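Local coordinates for protein probable fatty acyl-CoA transferase Rv3272 (Mycobacterium tuberculosis, PDB 5YX6) that binds fatty acyl-CoAs of varying chain length, palmitoyl-CoA most tightly, and probably acts as a family III CoA transferase in fatty acid metabolism, at residues G24-Q29 with S178-A183; V99-R104 with Y127-A132. All coordinates share one frame; numbering follows the deposited sequence.

Interaction 1: residues G24-Q29 with S178-A183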
loop_
_atom_site.group_PDB
_atom_site.type_symbol
_atom_site.label_atom_id
_atom_site.label_comp_id
_atom_site.label_asym_id
_atom_site.label_seq_id
_atom_site.Cartn_x
_atom_site.Cartn_y
_atom_site.Cartn_z
ATOM N N GLY A 24 8.480 -0.984 -9.330
ATOM C CA GLY A 24 9.825 -0.441 -9.274
ATOM C C GLY A 24 9.937 1.001 -9.742
ATOM O O GLY A 24 10.606 1.814 -9.098
ATOM N N PRO A 25 9.316 1.329 -10.883
ATOM C CA PRO A 25 9.366 2.735 -11.307
ATOM C C PRO A 25 8.670 3.722 -10.357
ATOM O O PRO A 25 9.093 4.876 -10.323
ATOM C CB PRO A 25 8.668 2.705 -12.669
ATOM C CG PRO A 25 8.963 1.334 -13.187
ATOM C CD PRO A 25 8.885 0.443 -11.981
ATOM N N LEU A 26 7.625 3.309 -9.640
ATOM C CA LEU A 26 6.989 4.198 -8.664
ATOM C C LEU A 26 7.967 4.544 -7.557
ATOM O O LEU A 26 8.067 5.699 -7.156
ATOM C CB LEU A 26 5.721 3.571 -8.075
ATOM C CG LEU A 26 5.013 4.332 -6.946
ATOM C CD1 LEU A 26 4.565 5.715 -7.390
ATOM C CD2 LEU A 26 3.812 3.538 -6.454
ATOM N N ALA A 27 8.690 3.537 -7.072
ATOM C CA ALA A 27 9.745 3.745 -6.087
ATOM C C ALA A 27 10.753 4.746 -6.635
ATOM O O ALA A 27 11.183 5.648 -5.932
ATOM C CB ALA A 27 10.428 2.434 -5.735
ATOM N N GLY A 28 11.113 4.594 -7.905
ATOM C CA GLY A 28 11.998 5.545 -8.550
ATOM C C GLY A 28 11.425 6.955 -8.563
ATOM O O GLY A 28 12.157 7.927 -8.371
ATOM N N GLN A 29 10.117 7.063 -8.799
ATOM C CA GLN A 29 9.440 8.354 -8.846
ATOM C C GLN A 29 9.412 9.026 -7.477
ATOM O O GLN A 29 9.541 10.239 -7.385
ATOM C CB GLN A 29 8.012 8.209 -9.379
ATOM C CG GLN A 29 7.288 9.541 -9.559
ATOM C CD GLN A 29 7.906 10.371 -10.675
ATOM O OE1 GLN A 29 7.878 9.980 -11.842
ATOM N NE2 GLN A 29 8.451 11.527 -10.324
ATOM N N SER A 178 3.729 -1.934 -3.307
ATOM C CA SER A 178 5.093 -2.465 -3.348
ATOM C C SER A 178 6.098 -1.370 -3.656
ATOM O O SER A 178 7.182 -1.346 -3.093
ATOM C CB SER A 178 5.223 -3.584 -4.383
ATOM O OG SER A 178 4.531 -4.744 -3.956
ATOM N N GLY A 179 5.730 -0.459 -4.548
ATOM C CA GLY A 179 6.560 0.691 -4.851
ATOM C C GLY A 179 6.903 1.535 -3.638
ATOM O O GLY A 179 8.050 1.935 -3.457
ATOM N N HIS A 180 5.912 1.807 -2.797
ATOM C CA HIS A 180 6.151 2.618 -1.606
ATOM C C HIS A 180 6.995 1.890 -0.563
ATOM O O HIS A 180 7.776 2.529 0.146
ATOM C CB HIS A 180 4.817 3.082 -1.004
ATOM C CG HIS A 180 4.159 4.158 -1.810
ATOM N ND1 HIS A 180 4.702 5.416 -1.949
ATOM C CD2 HIS A 180 3.053 4.138 -2.593
ATOM C CE1 HIS A 180 3.939 6.139 -2.749
ATOM N NE2 HIS A 180 2.936 5.385 -3.159
ATOM N N VAL A 181 6.844 0.567 -0.473
ATOM C CA VAL A 181 7.604 -0.217 0.500
ATOM C C VAL A 181 9.079 -0.290 0.096
ATOM O O VAL A 181 9.974 -0.160 0.932
ATOM C CB VAL A 181 7.041 -1.640 0.648
ATOM C CG1 VAL A 181 7.965 -2.468 1.526
ATOM C CG2 VAL A 181 5.650 -1.601 1.256
ATOM N N LEU A 182 9.319 -0.463 -1.198
ATOM C CA LEU A 182 10.664 -0.438 -1.741
ATOM C C LEU A 182 11.337 0.910 -1.488
ATOM O O LEU A 182 12.502 0.963 -1.084
ATOM C CB LEU A 182 10.641 -0.737 -3.239
ATOM C CG LEU A 182 12.013 -0.776 -3.907
ATOM C CD1 LEU A 182 12.930 -1.819 -3.273
ATOM C CD2 LEU A 182 11.842 -1.051 -5.385
ATOM N N ALA A 183 10.605 1.989 -1.758
ATOM C CA ALA A 183 11.104 3.338 -1.523
ATOM C C ALA A 183 11.457 3.515 -0.052
ATOM O O ALA A 183 12.510 4.065 0.289
ATOM C CB ALA A 183 10.080 4.377 -1.959
#
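A27 turns its CB into the surface of helix 178-183, and most of the apolar contact gathers round that one methyl. L182 reaches it with CD2, A27 CB to L182 CD2 being 3.8 Å; chi1 of -178° puts the L182 CG anti to the backbone N, and chi2 of 58° turns CD2 to the methyl. The A183 methyl comes up beside it, with A27 CB and A183 CB 4.3 Å apart. Backbone supplies the tightest approach: A27 CB stands 3.3 Å from G179 O, a carbonyl already taken within its own helix by A183 N.

The two segment axes come within 7.4 Å at a crossing angle of -51°, a close helix-helix packing made possible by small residues. At the crossing A27 CA and G179 CA are 4.6 Å apart, and L26 CD2 passes G179 CA, which bears no side chain, at 4.3 Å. Helix 23-33 and helix 173-196, the latter carrying D175, inferred to be the nucleophile, are thereby joined in the Rossmann-fold domain.

Contact with an aromatic ring is made by L26, whose CD2 lies 3.9 Å from H180 NE2 and meets the imidazole obliquely. No hydrogen bond links the two segments. Across the dimer, H180 ND1 is hydrogen-bonded to Q184 NE2 of the second subunit.

Interaction 2: residues V99-R104 with Y127-A132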
loop_
_atom_site.group_PDB
_atom_site.type_symbol
_atom_site.label_atom_id
_atom_site.label_comp_id
_atom_site.label_asym_id
_atom_site.label_seq_id
_atom_site.Cartn_x
_atom_site.Cartn_y
_atom_site.Cartn_z
ATOM N N VAL A 99 21.499 1.064 -6.505
ATOM C CA VAL A 99 20.995 0.340 -7.661
ATOM C C VAL A 99 19.613 -0.253 -7.344
ATOM O O VAL A 99 19.443 -0.910 -6.315
ATOM C CB VAL A 99 21.974 -0.778 -8.095
ATOM C CG1 VAL A 99 21.308 -1.731 -9.075
ATOM C CG2 VAL A 99 23.218 -0.163 -8.696
ATOM N N LEU A 100 18.636 0.004 -8.217
ATOM C CA LEU A 100 17.298 -0.595 -8.135
ATOM C C LEU A 100 17.129 -1.616 -9.235
ATOM O O LEU A 100 17.314 -1.298 -10.412
ATOM C CB LEU A 100 16.190 0.443 -8.277
ATOM C CG LEU A 100 16.010 1.548 -7.253
ATOM C CD1 LEU A 100 14.779 2.354 -7.607
ATOM C CD2 LEU A 100 15.866 0.915 -5.891
ATOM N N GLU A 101 16.783 -2.843 -8.868
ATOM C CA GLU A 101 16.589 -3.890 -9.867
ATOM C C GLU A 101 15.331 -4.736 -9.630
ATOM O O GLU A 101 15.010 -5.068 -8.491
ATOM C CB GLU A 101 17.828 -4.781 -9.891
ATOM C CG GLU A 101 17.687 -5.981 -10.783
ATOM C CD GLU A 101 17.329 -7.245 -10.028
ATOM O OE1 GLU A 101 17.825 -7.429 -8.893
ATOM O OE2 GLU A 101 16.563 -8.059 -10.582
ATOM N N ALA A 102 14.640 -5.104 -10.710
ATOM C CA ALA A 102 13.392 -5.859 -10.607
ATOM C C ALA A 102 13.265 -6.979 -11.649
ATOM O O ALA A 102 12.158 -7.329 -12.057
ATOM C CB ALA A 102 12.204 -4.916 -10.711
ATOM N N PHE A 103 14.388 -7.536 -12.082
ATOM C CA PHE A 103 14.343 -8.717 -12.930
ATOM C C PHE A 103 13.994 -9.905 -12.050
ATOM O O PHE A 103 14.017 -9.795 -10.824
ATOM C CB PHE A 103 15.679 -8.961 -13.638
ATOM C CG PHE A 103 16.102 -7.840 -14.541
ATOM C CD1 PHE A 103 15.276 -7.405 -15.562
ATOM C CD2 PHE A 103 17.334 -7.224 -14.368
ATOM C CE1 PHE A 103 15.659 -6.373 -16.388
ATOM C CE2 PHE A 103 17.727 -6.189 -15.192
ATOM C CZ PHE A 103 16.886 -5.764 -16.205
ATOM N N ARG A 104 13.636 -11.026 -12.663
ATOM C CA ARG A 104 13.396 -12.238 -11.892
ATOM C C ARG A 104 14.741 -12.695 -11.325
ATOM O O ARG A 104 15.785 -12.419 -11.924
ATOM C CB ARG A 104 12.750 -13.330 -12.757
ATOM C CG ARG A 104 13.725 -14.061 -13.671
ATOM C CD ARG A 104 12.993 -15.041 -14.565
ATOM N NE ARG A 104 12.113 -14.359 -15.507
ATOM C CZ ARG A 104 11.366 -14.981 -16.413
ATOM N NH1 ARG A 104 11.383 -16.307 -16.490
ATOM N NH2 ARG A 104 10.592 -14.278 -17.233
ATOM N N TYR A 127 22.141 -1.791 -2.709
ATOM C CA TYR A 127 21.594 -2.646 -3.758
ATOM C C TYR A 127 20.179 -3.090 -3.394
ATOM O O TYR A 127 19.987 -3.739 -2.380
ATOM C CB TYR A 127 22.500 -3.861 -3.959
ATOM C CG TYR A 127 22.394 -4.532 -5.304
ATOM C CD1 TYR A 127 21.313 -5.350 -5.616
ATOM C CD2 TYR A 127 23.394 -4.377 -6.254
ATOM C CE1 TYR A 127 21.227 -5.978 -6.846
ATOM C CE2 TYR A 127 23.316 -4.995 -7.483
ATOM C CZ TYR A 127 22.235 -5.796 -7.775
ATOM O OH TYR A 127 22.165 -6.416 -9.004
ATOM N N ALA A 128 19.193 -2.733 -4.209
ATOM C CA ALA A 128 17.801 -3.024 -3.875
ATOM C C ALA A 128 17.106 -3.907 -4.917
ATOM O O ALA A 128 17.104 -3.581 -6.100
ATOM C CB ALA A 128 17.028 -1.715 -3.685
ATOM N N ARG A 129 16.513 -5.013 -4.469
ATOM C CA ARG A 129 15.853 -5.976 -5.358
ATOM C C ARG A 129 14.348 -6.099 -5.113
ATOM O O ARG A 129 13.906 -6.354 -3.990
ATOM C CB ARG A 129 16.506 -7.349 -5.225
ATOM C CG ARG A 129 18.010 -7.258 -5.045
ATOM C CD ARG A 129 18.701 -8.596 -5.173
ATOM N NE ARG A 129 18.731 -9.070 -6.551
ATOM C CZ ARG A 129 19.503 -10.061 -6.973
ATOM N NH1 ARG A 129 19.476 -10.430 -8.247
ATOM N NH2 ARG A 129 20.315 -10.671 -6.119
ATOM N N LEU A 130 13.568 -5.901 -6.170
ATOM C CA LEU A 130 12.121 -6.094 -6.124
ATOM C C LEU A 130 11.712 -7.312 -6.952
ATOM O O LEU A 130 11.998 -7.372 -8.144
ATOM C CB LEU A 130 11.403 -4.842 -6.619
ATOM C CG LEU A 130 9.877 -4.899 -6.683
ATOM C CD1 LEU A 130 9.292 -5.183 -5.322
ATOM C CD2 LEU A 130 9.335 -3.581 -7.214
ATOM N N THR A 131 11.091 -8.306 -6.323
ATOM C CA THR A 131 10.620 -9.471 -7.073
ATOM C C THR A 131 9.123 -9.697 -6.850
ATOM O O THR A 131 8.514 -9.045 -6.004
ATOM C CB THR A 131 11.382 -10.761 -6.687
ATOM O OG1 THR A 131 11.045 -11.142 -5.349
ATOM C CG2 THR A 131 12.884 -10.565 -6.812
ATOM N N ALA A 132 8.532 -10.614 -7.613
ATOM C CA ALA A 132 7.127 -10.973 -7.420
ATOM C C ALA A 132 6.918 -11.838 -6.182
ATOM O O ALA A 132 6.040 -11.560 -5.368
ATOM C CB ALA A 132 6.583 -11.688 -8.653
HETATM O O HOH W 1 18.138 -10.214 -10.969
HETATM O O HOH W 2 15.997 -9.822 -8.332
#
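E101 and R129 cross at an angle on one face of a parallel strand pair, their carboxylate and guanidinium planes turned 70° apart. One salt bridge results: R129 NE donates to E101 OE1 at 3.0 Å, nearly in line with the carboxylate C-O bond but 18° out of the guanidinium plane. The glutamate chain bends at chi2 (-99°), which brings its carboxylate back over the neighbouring strand. Two waters add to the grip, each bridging E101 OE2 and the guanidinium; the bonds of water 1 to OE2 and of water 2 to NE are weak, leaving water 1 to R129 NH1 and water 2 to OE2 as the sounder links. R129 NH2 forms a further salt bridge with E109. Several partners thus restrict the guanidinium's rotation.

On the same face V99 and Y127 run side by side, with V99 CG1 over one ring face near its rim, 4.1 Å from Y127 CE2. The reverse face is apolar: L100 CD2 meets A128 CB at 3.6 Å.

Backbone bonds set this pairing, A128 N to V99 O (2.8 Å), E101 N to A128 O (2.9 Å) and L130 N to E101 O (2.9 Å), as expected of adjacent parallel strands in a Rossmann-like sheet. Strands 14-17 and 201-205 flank the pair. Helix 115-121 packs on V99, Y127 and R129, while helix 173-196 covers L100 and A128 on the other face and touches L130 through L182.

How the interactions relate
Centred about 11 Å apart, the two contacts belong to the same Rossmann-fold domain and touch directly: G24 N lies 3.5 Å from L130 CD2, L182 CD2 lies 4.0 Å from L130 CD2, and L182 CD1 lies 4.1 Å from A128 CB. Helix 173-196 thus packs on helix 23-33 and, partly through the same L182, on strands 98-101 and 126-131, neighbours in the six-stranded parallel sheet; helices and sheet meet at one spot. Along the chain the order is 24-29, 99-104, 127-132, 178-183, so both strands fall between the helices. The side chains of L26 and L130 each lie about 7 Å from that of D175, the inferred nucleophile, placing both contacts beside the probable active site.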